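Local coordinates for protein carbohydrate binding family 6 (Clostridium thermocellum, PDB 5A8C) that hydrolyses alpha-L-arabinofuranosidic bonds as a family 43 glycoside hydrolase, probably releasing terminal arabinofuranose units from arabinose-bearing polysaccharides, at residues Pro69-Ile74 against Gly86-Ala91; Lys92-Trp97 against Pro135-Leu140; Val100-Ser105 against Trp159-Gly164; Tyr114-Asn119 against Asn192-Thr197. All blocks are in the same frame, centred on the assembly; numbering follows the deposited sequence.

Contact 1: Pro69-Ile74 against Gly86-Ala91; sequences PDITCI and GEVFNA
V88 N donates to I71 O at 2.8 Å, one of four backbone bonds in this antiparallel hairpin. I71 N donates to F89 O and C73 N to G86 O, while the bond from A91 N to P69 O carries the pairing one residue past the strand. The ladder is not uniform: D70 lies opposite N90 but T72 opposite E87, so V88 and F89 together face I71. V88 has a near-helical psi (-7°), consistent with a beta bulge. The short segments run at 132°, consistent with twist and the bulge; E87 CA adds a C-H...O contact to I71 O.

Polar side chains D70, T72, E87 and N90 share one face. The bend of E87 at chi2 (68°) brings OE2 alongside T72 OG1, which donates to its anti side at 2.7 Å; R35 forms a salt bridge with the same oxygen. D70 CG packs 3.5 Å from E87 CG. Water 2 donates to both D70 OD2 and E87 OE1, which probably eases the like charges, and water 1 links D70 OD2 to N90 ND2. N90 OD1 meanwhile caps R93 N.

On the opposite face, I71 CG1 reaches the edge of the F89 ring at CD2. A separate apolar contact sets C73 CB 3.7 Å from V88 CG1.

Strand 70-76 pairs on its other side with strand 48-56, strand 83-90 is outermost in this four-stranded sheet, and helix 91-94 follows directly.

Contact 2: Lys92-Trp97 against Pro135-Leu140; sequences KRDSRW and PFKDPL
The indole edge of W97 faces the D138 carboxylate, with NE1 donating to OD2 at 3.0 Å. OD2 lies in the ring plane, but the donor stands 61° above the carboxylate plane, and the two planes are 82° apart. Y117 OH is bound to the same D138 oxygen. Around the R96 guanidinium, P139 O sits at the edge and takes a weak bond from NH2, whereas L140 O lies over one face. The R93 guanidinium approaches the D94 carboxylate side-on, NE to OD1 and NH2 to OD2, the latter at 2.7 Å on the syn lone pair.

D94 OD1 also accepts from K137 NZ at 2.7 Å. This second donor comes from the face of the carboxylate opposite R93 NE, completing a three-residue salt-bridge network that fixes the carboxylate's rotation. D94 OD2 is held further by N90 N.

In the five-bladed propeller, the contact joins the turn leaving helix 91-94 to the long loop that follows strand 124-129. With chi1 near 180° (179°), D138 OD1 reaches forward to accept from L140 N at 2.8 Å, an Asx turn that holds the carboxylate toward W97.

Backbone pairing is limited to D138 N, which donates to D94 O at 2.9 Å. Water 5 accepts from R96 N and donates to both D138 O and L140 O; water 6 accepts from R96 NE and donates to D138 O.

Contact 3: Val100-Ser105 against Trp159-Gly164; sequences VSWAPS and WLFDPG
W102 meets F161 near the centre of the five-bladed propeller, W102 CE3 lying 4.0 Å from F161 CD2. The phenylalanine carbon is at the indole edge, near its plane. One residue on in each segment, the A103 methyl CB approaches D162 OD1 at 3.4 Å. S105 CB then packs against P163 O at 3.3 Å. The touching parts run only 20° apart, but no direct hydrogen bond joins them. Two waters make the connection: water 7 donates to W102 O and D162 OD1 and accepts from D162 N, whereas water 8 donates to A103 O and P163 O.

Further out, A103 and D162 both have positive phi, near 59°, so each chain turns at the place where they face one another. A103 N bonds to S54 OG. A chi1 of 178° turns S105 OG toward the second segment, where it bonds to V165 N just beyond G164. The D162 carboxylate is held by A212 N and binds a Tris molecule, probably from the crystallisation liquor, through OD2; this is consistent with a pocket here. A calcium ion lies about 5 Å from the A103 side chain. F161 is sandwiched within its own segment, with W159 CB 3.5 Å above the centre of one face and D162 OD1 offset toward the rim of the other.

Contact 4: Tyr114-Asn119 against Asn192-Thr197; sequences YLYYGN and NDMIST
Y114 and M194 form the closest backbone approach, yet their CA atoms are 7.2 Å apart, too far for the two main chains to pair. The first segment is extended as strand 114-118. The second turns tightly: M194 has positive phi (68°), and D193 OD1 accepts from I195 N at 3.1 Å, defining an Asx turn. S196 OG donates to that same oxygen from the opposite face of the carboxylate plane.

Side chains therefore span the gap. M194 CB stands 3.5 Å from the centroid of the Y114 ring and 9° off its normal, a CH-pi contact almost squarely over the face. Y116 reaches the same residue by its hydroxyl, with OH donating to M194 O at 2.7 Å. The C=O...donor angle of 127°, in the carbonyl plane, places the bond on a lone pair. Bends at chi2 and chi3 fold the methionine chain back, bringing CE to 3.4 Å from Y116 OH. I195 CG2 adds a looser apolar contact with Y114 CE1. Water 9 lies in the Y114 ring plane and bridges Y114 OH to D193 O, to which it donates at 2.7 Å; N110 ND2 also bonds to Y114 OH.

Strand 112-118 is the middle strand between 104-109 and 124-129. M194 also packs on V107 of the former and on V165 and V167 of strand 164-167, setting the turn of its own sheet, which holds 164-167, against the sheet of 104-109, 112-118 and 124-129.

In the fold
Contact 1 closes along the chain before the others open, whereas the spans of contacts 2, 3 and 4 cross, their segments alternating. Centres of contacts 1 and 2 are about 12 Å apart, and strand 83-90 runs straight into helix 91-94. Contacts 3 and 4, about 11 Å apart, share the sheet of neighbouring strands 104-109 and 112-118. Contact 4 is also about 12 Å from contact 2. Contact 1 lies within one sheet, contact 2 ties a helix end to a loop, and contact 4 packs two sheets together. Contact 3 is central, about 7 Å from the chain's centre, where calcium and Tris lie, consistent with a central active-site pocket; contact 2 is about 19 Å out.

Contact 1: Pro69-Ile74 against Gly86-Ala91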
# COMPACT_ATOMS: atom_id res chain seq x y z
N PRO A 69 -14.45 -0.15 4.85
CA PRO A 69 -14.79 0.99 5.68
C PRO A 69 -13.70 1.35 6.67
O PRO A 69 -13.78 2.37 7.35
CB PRO A 69 -16.07 0.55 6.36
CG PRO A 69 -15.92 -0.93 6.51
CD PRO A 69 -15.23 -1.34 5.24
N ASP A 70 -12.77 0.42 6.86
CA ASP A 70 -11.81 0.47 7.96
C ASP A 70 -10.51 -0.25 7.56
O ASP A 70 -10.44 -0.86 6.49
CB ASP A 70 -12.48 0.00 9.27
CG ASP A 70 -13.22 -1.30 9.21
OD1 ASP A 70 -13.04 -2.05 8.25
OD2 ASP A 70 -13.95 -1.58 10.20
N ILE A 71 -9.52 -0.12 8.45
CA ILE A 71 -8.16 -0.63 8.25
C ILE A 71 -7.86 -1.64 9.38
O ILE A 71 -7.93 -1.27 10.55
CB ILE A 71 -7.16 0.51 8.29
CG1 ILE A 71 -7.39 1.50 7.21
CG2 ILE A 71 -5.73 -0.02 8.31
CD1 ILE A 71 -7.28 0.93 5.88
N THR A 72 -7.41 -2.82 8.99
CA THR A 72 -7.00 -3.88 9.91
C THR A 72 -5.53 -3.77 10.19
O THR A 72 -4.76 -3.44 9.29
CB THR A 72 -7.28 -5.26 9.22
OG1 THR A 72 -8.64 -5.36 8.88
CG2 THR A 72 -6.82 -6.41 10.08
N CYS A 73 -5.10 -4.11 11.41
CA CYS A 73 -3.66 -4.17 11.71
C CYS A 73 -3.36 -5.50 12.39
O CYS A 73 -4.07 -5.91 13.34
CB CYS A 73 -3.27 -3.04 12.65
SG CYS A 73 -1.59 -3.00 13.20
N ILE A 74 -2.29 -6.16 11.94
CA ILE A 74 -1.73 -7.37 12.58
C ILE A 74 -0.24 -7.11 12.79
O ILE A 74 0.36 -6.30 12.10
CB ILE A 74 -2.02 -8.64 11.75
CG1 ILE A 74 -1.26 -8.67 10.44
CG2 ILE A 74 -3.50 -8.84 11.56
CD1 ILE A 74 -1.41 -9.95 9.65
N GLY A 86 -7.18 -5.85 15.43
CA GLY A 86 -8.47 -5.36 15.05
C GLY A 86 -8.40 -4.27 14.00
O GLY A 86 -7.38 -4.13 13.28
N GLU A 87 -9.47 -3.53 13.87
CA GLU A 87 -9.55 -2.42 12.96
C GLU A 87 -9.18 -1.17 13.73
O GLU A 87 -9.84 -0.78 14.66
CB GLU A 87 -10.89 -2.35 12.23
CG GLU A 87 -10.99 -3.31 11.03
CD GLU A 87 -11.01 -4.75 11.46
OE1 GLU A 87 -12.00 -5.14 12.12
OE2 GLU A 87 -10.09 -5.50 11.13
N VAL A 88 -8.10 -0.52 13.29
CA VAL A 88 -7.46 0.59 13.99
C VAL A 88 -7.85 1.96 13.48
O VAL A 88 -7.52 2.95 14.11
CB VAL A 88 -5.91 0.42 13.96
CG1 VAL A 88 -5.50 -0.88 14.63
CG2 VAL A 88 -5.36 0.51 12.52
N PHE A 89 -8.60 2.00 12.37
CA PHE A 89 -9.10 3.22 11.79
C PHE A 89 -10.38 2.87 11.08
O PHE A 89 -10.40 1.94 10.30
CB PHE A 89 -8.11 3.87 10.77
CG PHE A 89 -8.60 5.10 10.11
CD1 PHE A 89 -8.78 6.27 10.83
CD2 PHE A 89 -8.96 5.08 8.78
CE1 PHE A 89 -9.25 7.41 10.21
CE2 PHE A 89 -9.42 6.23 8.15
CZ PHE A 89 -9.58 7.37 8.88
N ASN A 90 -11.42 3.73 11.27
CA ASN A 90 -12.69 3.59 10.59
C ASN A 90 -13.02 4.96 10.02
O ASN A 90 -13.09 5.89 10.79
CB ASN A 90 -13.77 3.09 11.58
CG ASN A 90 -15.13 3.03 10.97
OD1 ASN A 90 -15.70 4.05 10.60
ND2 ASN A 90 -15.66 1.84 10.83
N ALA A 91 -13.16 5.08 8.72
CA ALA A 91 -13.28 6.42 8.13
C ALA A 91 -14.45 7.21 8.66
O ALA A 91 -14.32 8.39 8.97
CB ALA A 91 -13.30 6.32 6.63
O HOH W 1 -14.24 -0.28 12.52
O HOH W 2 -14.33 -3.90 11.73

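Contact 2: Lys92-Trp97 against Pro135-Leu140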
# COMPACT_ATOMS: atom_id res chain seq x y z
N LYS A 92 -15.62 6.59 8.77
CA LYS A 92 -16.79 7.33 9.27
C LYS A 92 -16.67 7.74 10.73
O LYS A 92 -17.13 8.79 11.12
CB LYS A 92 -18.04 6.54 9.05
CG LYS A 92 -18.51 6.48 7.62
CD LYS A 92 -19.82 5.77 7.43
CE LYS A 92 -20.31 5.72 5.99
NZ LYS A 92 -21.72 5.26 5.92
N ARG A 93 -16.07 6.86 11.53
CA ARG A 93 -15.96 7.12 12.96
C ARG A 93 -14.82 8.11 13.29
O ARG A 93 -14.86 8.81 14.28
CB ARG A 93 -15.69 5.80 13.68
CG ARG A 93 -15.74 5.81 15.19
CD ARG A 93 -15.22 4.50 15.79
NE ARG A 93 -13.82 4.30 15.46
CZ ARG A 93 -13.19 3.12 15.44
NH1 ARG A 93 -13.81 2.00 15.85
NH2 ARG A 93 -11.91 3.04 15.02
N ASP A 94 -13.76 8.06 12.47
CA ASP A 94 -12.46 8.63 12.85
C ASP A 94 -12.02 9.76 11.91
O ASP A 94 -10.92 10.27 12.12
CB ASP A 94 -11.40 7.52 12.88
CG ASP A 94 -11.68 6.42 13.86
OD1 ASP A 94 -12.32 6.70 14.91
OD2 ASP A 94 -11.23 5.27 13.61
N SER A 95 -12.85 10.18 10.97
CA SER A 95 -12.66 11.34 10.17
C SER A 95 -13.95 12.12 10.10
O SER A 95 -15.04 11.56 10.28
CB SER A 95 -12.21 11.02 8.76
OG SER A 95 -13.28 10.66 7.95
N ARG A 96 -13.84 13.40 9.77
CA ARG A 96 -14.99 14.27 9.63
C ARG A 96 -15.52 14.35 8.22
O ARG A 96 -16.60 14.90 8.02
CB ARG A 96 -14.64 15.65 10.13
CG ARG A 96 -14.46 15.69 11.63
CD ARG A 96 -14.17 17.08 12.11
NE ARG A 96 -12.76 17.42 11.93
CZ ARG A 96 -12.30 18.65 11.70
NH1 ARG A 96 -13.13 19.65 11.51
NH2 ARG A 96 -11.01 18.89 11.75
N TRP A 97 -14.83 13.75 7.26
CA TRP A 97 -15.17 13.97 5.86
C TRP A 97 -15.21 12.71 5.00
O TRP A 97 -15.78 12.73 3.94
CB TRP A 97 -14.18 15.00 5.23
CG TRP A 97 -12.76 14.45 5.23
CD1 TRP A 97 -11.85 14.48 6.23
CD2 TRP A 97 -12.15 13.67 4.19
NE1 TRP A 97 -10.73 13.75 5.90
CE2 TRP A 97 -10.89 13.24 4.65
CE3 TRP A 97 -12.56 13.28 2.89
CZ2 TRP A 97 -10.05 12.48 3.87
CZ3 TRP A 97 -11.70 12.51 2.14
CH2 TRP A 97 -10.46 12.10 2.63
N PRO A 135 -6.17 4.27 18.81
CA PRO A 135 -7.02 4.74 17.74
C PRO A 135 -6.36 5.74 16.81
O PRO A 135 -5.60 6.59 17.32
CB PRO A 135 -8.12 5.47 18.56
CG PRO A 135 -8.03 4.92 19.94
CD PRO A 135 -6.61 4.70 20.15
N PHE A 136 -6.56 5.61 15.49
CA PHE A 136 -6.14 6.64 14.56
C PHE A 136 -7.24 7.60 14.32
O PHE A 136 -8.40 7.21 14.13
CB PHE A 136 -5.69 6.01 13.25
CG PHE A 136 -4.35 5.28 13.30
CD1 PHE A 136 -4.22 3.99 13.77
CD2 PHE A 136 -3.20 5.93 12.87
CE1 PHE A 136 -3.01 3.36 13.81
CE2 PHE A 136 -1.98 5.30 12.89
CZ PHE A 136 -1.87 4.01 13.38
N LYS A 137 -6.91 8.91 14.23
CA LYS A 137 -7.89 9.95 14.00
C LYS A 137 -7.36 10.89 12.94
O LYS A 137 -6.20 11.34 13.00
CB LYS A 137 -8.19 10.74 15.27
CG LYS A 137 -8.86 9.94 16.38
CD LYS A 137 -10.29 9.56 16.04
CE LYS A 137 -10.99 8.86 17.19
NZ LYS A 137 -12.42 8.62 16.84
N ASP A 138 -8.19 11.23 11.96
CA ASP A 138 -7.83 12.22 10.93
C ASP A 138 -8.11 13.61 11.48
O ASP A 138 -9.24 13.90 11.85
CB ASP A 138 -8.60 11.92 9.64
CG ASP A 138 -8.33 12.90 8.51
OD1 ASP A 138 -7.91 14.03 8.77
OD2 ASP A 138 -8.48 12.44 7.33
N PRO A 139 -7.06 14.43 11.63
CA PRO A 139 -7.23 15.77 12.27
C PRO A 139 -7.80 16.82 11.35
O PRO A 139 -8.06 17.92 11.84
CB PRO A 139 -5.81 16.12 12.65
CG PRO A 139 -4.97 15.51 11.53
CD PRO A 139 -5.67 14.19 11.20
N LEU A 140 -7.99 16.52 10.08
CA LEU A 140 -8.24 17.56 9.08
C LEU A 140 -9.74 17.66 8.76
O LEU A 140 -10.48 16.68 8.82
CB LEU A 140 -7.49 17.24 7.79
CG LEU A 140 -5.98 17.16 7.92
CD1 LEU A 140 -5.36 16.91 6.55
CD2 LEU A 140 -5.33 18.31 8.62
O HOH W 3 -13.75 11.15 16.58
O HOH W 4 -11.68 12.76 13.46
O HOH W 5 -11.17 14.31 9.82
O HOH W 6 -10.54 16.03 13.06

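Contact 3: Val100-Ser105 against Trp159-Gly164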
# COMPACT_ATOMS: atom_id res chain seq x y z
N VAL A 100 -14.77 5.88 3.46
CA VAL A 100 -14.10 4.60 3.22
C VAL A 100 -12.60 4.81 3.44
O VAL A 100 -12.11 5.95 3.38
CB VAL A 100 -14.44 4.01 1.84
CG1 VAL A 100 -15.92 3.92 1.62
CG2 VAL A 100 -13.77 4.79 0.74
N SER A 101 -11.87 3.71 3.56
CA SER A 101 -10.44 3.79 3.84
C SER A 101 -9.67 2.75 3.06
O SER A 101 -9.33 1.71 3.58
CB SER A 101 -10.17 3.66 5.33
OG SER A 101 -10.60 2.44 5.86
N TRP A 102 -9.39 3.02 1.78
CA TRP A 102 -8.78 2.05 0.90
C TRP A 102 -7.27 2.16 0.92
O TRP A 102 -6.72 3.27 0.74
CB TRP A 102 -9.26 2.29 -0.56
CG TRP A 102 -10.71 2.15 -0.79
CD1 TRP A 102 -11.70 1.88 0.10
CD2 TRP A 102 -11.35 2.26 -2.06
NE1 TRP A 102 -12.93 1.80 -0.55
CE2 TRP A 102 -12.72 2.06 -1.88
CE3 TRP A 102 -10.87 2.56 -3.37
CZ2 TRP A 102 -13.63 2.15 -2.93
CZ3 TRP A 102 -11.79 2.64 -4.38
CH2 TRP A 102 -13.13 2.45 -4.17
N ALA A 103 -6.57 1.03 0.99
CA ALA A 103 -5.16 0.90 0.64
C ALA A 103 -4.25 1.80 1.48
O ALA A 103 -3.74 2.82 1.01
CB ALA A 103 -4.92 1.09 -0.85
N PRO A 104 -4.07 1.45 2.75
CA PRO A 104 -3.32 2.32 3.65
C PRO A 104 -1.85 2.45 3.29
O PRO A 104 -1.22 1.55 2.72
CB PRO A 104 -3.50 1.61 5.02
CG PRO A 104 -3.66 0.16 4.66
CD PRO A 104 -4.46 0.19 3.38
N SER A 105 -1.26 3.57 3.72
CA SER A 105 0.20 3.76 3.74
C SER A 105 0.57 4.18 5.14
O SER A 105 -0.04 5.08 5.69
CB SER A 105 0.59 4.82 2.74
OG SER A 105 1.98 5.08 2.74
N TRP A 159 -7.41 7.92 -11.10
CA TRP A 159 -7.97 7.48 -9.84
C TRP A 159 -7.11 8.13 -8.76
O TRP A 159 -5.96 7.82 -8.62
CB TRP A 159 -8.02 5.97 -9.69
CG TRP A 159 -8.87 5.28 -10.69
CD1 TRP A 159 -10.03 5.71 -11.25
CD2 TRP A 159 -8.63 3.96 -11.24
NE1 TRP A 159 -10.51 4.78 -12.14
CE2 TRP A 159 -9.69 3.68 -12.14
CE3 TRP A 159 -7.60 3.00 -11.10
CZ2 TRP A 159 -9.75 2.50 -12.88
CZ3 TRP A 159 -7.67 1.85 -11.84
CH2 TRP A 159 -8.75 1.59 -12.71
N LEU A 160 -7.72 9.07 -8.04
CA LEU A 160 -6.97 9.83 -7.06
C LEU A 160 -6.96 9.04 -5.73
O LEU A 160 -7.77 9.28 -4.83
CB LEU A 160 -7.49 11.24 -6.95
CG LEU A 160 -6.53 12.22 -6.29
CD1 LEU A 160 -5.41 12.51 -7.21
CD2 LEU A 160 -7.26 13.55 -6.18
N PHE A 161 -6.07 8.06 -5.65
CA PHE A 161 -6.09 7.12 -4.56
C PHE A 161 -4.73 6.47 -4.37
O PHE A 161 -3.73 6.80 -5.03
CB PHE A 161 -7.27 6.14 -4.70
CG PHE A 161 -7.22 5.12 -5.79
CD1 PHE A 161 -6.10 4.84 -6.59
CD2 PHE A 161 -8.34 4.32 -5.98
CE1 PHE A 161 -6.10 3.85 -7.53
CE2 PHE A 161 -8.34 3.30 -6.92
CZ PHE A 161 -7.21 3.04 -7.67
N ASP A 162 -4.71 5.47 -3.47
CA ASP A 162 -3.59 4.55 -3.30
C ASP A 162 -2.27 5.27 -2.93
O ASP A 162 -1.25 5.11 -3.60
CB ASP A 162 -3.40 3.61 -4.49
CG ASP A 162 -4.42 2.47 -4.58
OD1 ASP A 162 -5.45 2.51 -3.88
OD2 ASP A 162 -4.13 1.58 -5.42
N PRO A 163 -2.28 6.01 -1.84
CA PRO A 163 -1.07 6.71 -1.44
C PRO A 163 0.06 5.79 -1.10
O PRO A 163 -0.12 4.73 -0.50
CB PRO A 163 -1.49 7.49 -0.19
CG PRO A 163 -2.62 6.65 0.38
CD PRO A 163 -3.35 6.16 -0.83
N GLY A 164 1.28 6.24 -1.37
CA GLY A 164 2.52 5.63 -0.92
C GLY A 164 3.45 6.70 -0.41
O GLY A 164 3.89 7.53 -1.21
O HOH W 7 -6.67 4.12 -2.00
O HOH W 8 -1.87 2.63 -0.94

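Contact 4: Tyr114-Asn119 against Asn192-Thr197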
# COMPACT_ATOMS: atom_id res chain seq x y z
N TYR A 114 1.48 7.74 11.13
CA TYR A 114 0.68 8.44 10.12
C TYR A 114 0.18 7.41 9.14
O TYR A 114 0.99 6.67 8.53
CB TYR A 114 1.54 9.50 9.39
CG TYR A 114 2.04 10.52 10.35
CD1 TYR A 114 1.26 11.63 10.68
CD2 TYR A 114 3.29 10.41 10.97
CE1 TYR A 114 1.68 12.54 11.63
CE2 TYR A 114 3.71 11.33 11.91
CZ TYR A 114 2.92 12.42 12.20
OH TYR A 114 3.41 13.33 13.11
N LEU A 115 -1.13 7.30 9.03
CA LEU A 115 -1.83 6.30 8.24
C LEU A 115 -2.61 7.03 7.16
O LEU A 115 -3.61 7.66 7.44
CB LEU A 115 -2.74 5.51 9.18
CG LEU A 115 -3.47 4.33 8.61
CD1 LEU A 115 -2.49 3.21 8.23
CD2 LEU A 115 -4.46 3.77 9.66
N TYR A 116 -2.12 6.94 5.94
CA TYR A 116 -2.76 7.62 4.79
C TYR A 116 -3.71 6.65 4.14
O TYR A 116 -3.47 5.43 4.16
CB TYR A 116 -1.68 8.11 3.80
CG TYR A 116 -0.71 9.02 4.45
CD1 TYR A 116 0.43 8.54 5.09
CD2 TYR A 116 -0.91 10.40 4.43
CE1 TYR A 116 1.31 9.38 5.76
CE2 TYR A 116 -0.02 11.25 5.07
CZ TYR A 116 1.06 10.76 5.74
OH TYR A 116 1.93 11.55 6.42
N TYR A 117 -4.80 7.14 3.56
CA TYR A 117 -5.83 6.26 3.05
C TYR A 117 -6.59 6.95 1.95
O TYR A 117 -6.69 8.18 1.87
CB TYR A 117 -6.81 5.87 4.19
CG TYR A 117 -7.55 7.04 4.81
CD1 TYR A 117 -6.98 7.78 5.84
CD2 TYR A 117 -8.83 7.37 4.39
CE1 TYR A 117 -7.65 8.88 6.39
CE2 TYR A 117 -9.50 8.45 4.95
CZ TYR A 117 -8.93 9.21 5.95
OH TYR A 117 -9.67 10.22 6.51
N GLY A 118 -7.15 6.14 1.03
CA GLY A 118 -7.97 6.69 -0.05
C GLY A 118 -9.43 6.61 0.28
O GLY A 118 -9.97 5.52 0.55
N ASN A 119 -10.13 7.74 0.22
CA ASN A 119 -11.59 7.78 0.35
C ASN A 119 -12.27 7.39 -0.96
O ASN A 119 -13.04 8.16 -1.52
CB ASN A 119 -12.04 9.15 0.83
CG ASN A 119 -13.54 9.24 1.09
OD1 ASN A 119 -14.12 8.30 1.66
ND2 ASN A 119 -14.14 10.33 0.74
N ASN A 192 6.98 18.45 7.30
CA ASN A 192 7.56 17.59 8.33
C ASN A 192 6.50 17.14 9.35
O ASN A 192 6.70 16.08 9.96
CB ASN A 192 8.70 18.28 9.06
CG ASN A 192 9.97 18.41 8.19
OD1 ASN A 192 10.06 17.86 7.09
ND2 ASN A 192 10.94 19.13 8.70
N ASP A 193 5.40 17.87 9.51
CA ASP A 193 4.32 17.44 10.39
C ASP A 193 3.47 16.35 9.79
O ASP A 193 2.60 15.82 10.51
CB ASP A 193 3.46 18.62 10.83
CG ASP A 193 2.62 19.32 9.71
OD1 ASP A 193 2.43 18.75 8.62
OD2 ASP A 193 2.07 20.42 10.02
N MET A 194 3.69 15.97 8.54
CA MET A 194 3.09 14.83 7.89
C MET A 194 1.59 14.93 7.66
O MET A 194 0.96 14.01 7.14
CB MET A 194 3.44 13.54 8.61
CG MET A 194 4.92 13.28 8.63
SD MET A 194 5.66 13.04 6.99
CE MET A 194 5.34 11.29 6.75
N ILE A 195 1.01 16.12 7.92
CA ILE A 195 -0.44 16.36 7.81
C ILE A 195 -0.73 17.59 6.96
O ILE A 195 -1.84 18.11 7.01
CB ILE A 195 -1.12 16.43 9.20
CG1 ILE A 195 -0.57 17.61 10.02
CG2 ILE A 195 -0.98 15.12 9.93
CD1 ILE A 195 -1.43 17.91 11.22
N SER A 196 0.24 17.98 6.12
CA SER A 196 0.14 19.12 5.25
C SER A 196 0.95 18.82 4.01
O SER A 196 1.88 18.01 4.05
CB SER A 196 0.71 20.34 5.98
OG SER A 196 2.07 20.18 6.34
N THR A 197 0.60 19.50 2.92
CA THR A 197 1.38 19.44 1.71
C THR A 197 2.23 20.70 1.57
O THR A 197 1.92 21.72 2.16
CB THR A 197 0.48 19.24 0.48
OG1 THR A 197 -0.44 20.30 0.38
CG2 THR A 197 -0.30 17.93 0.52
O HOH W 9 1.72 15.50 13.09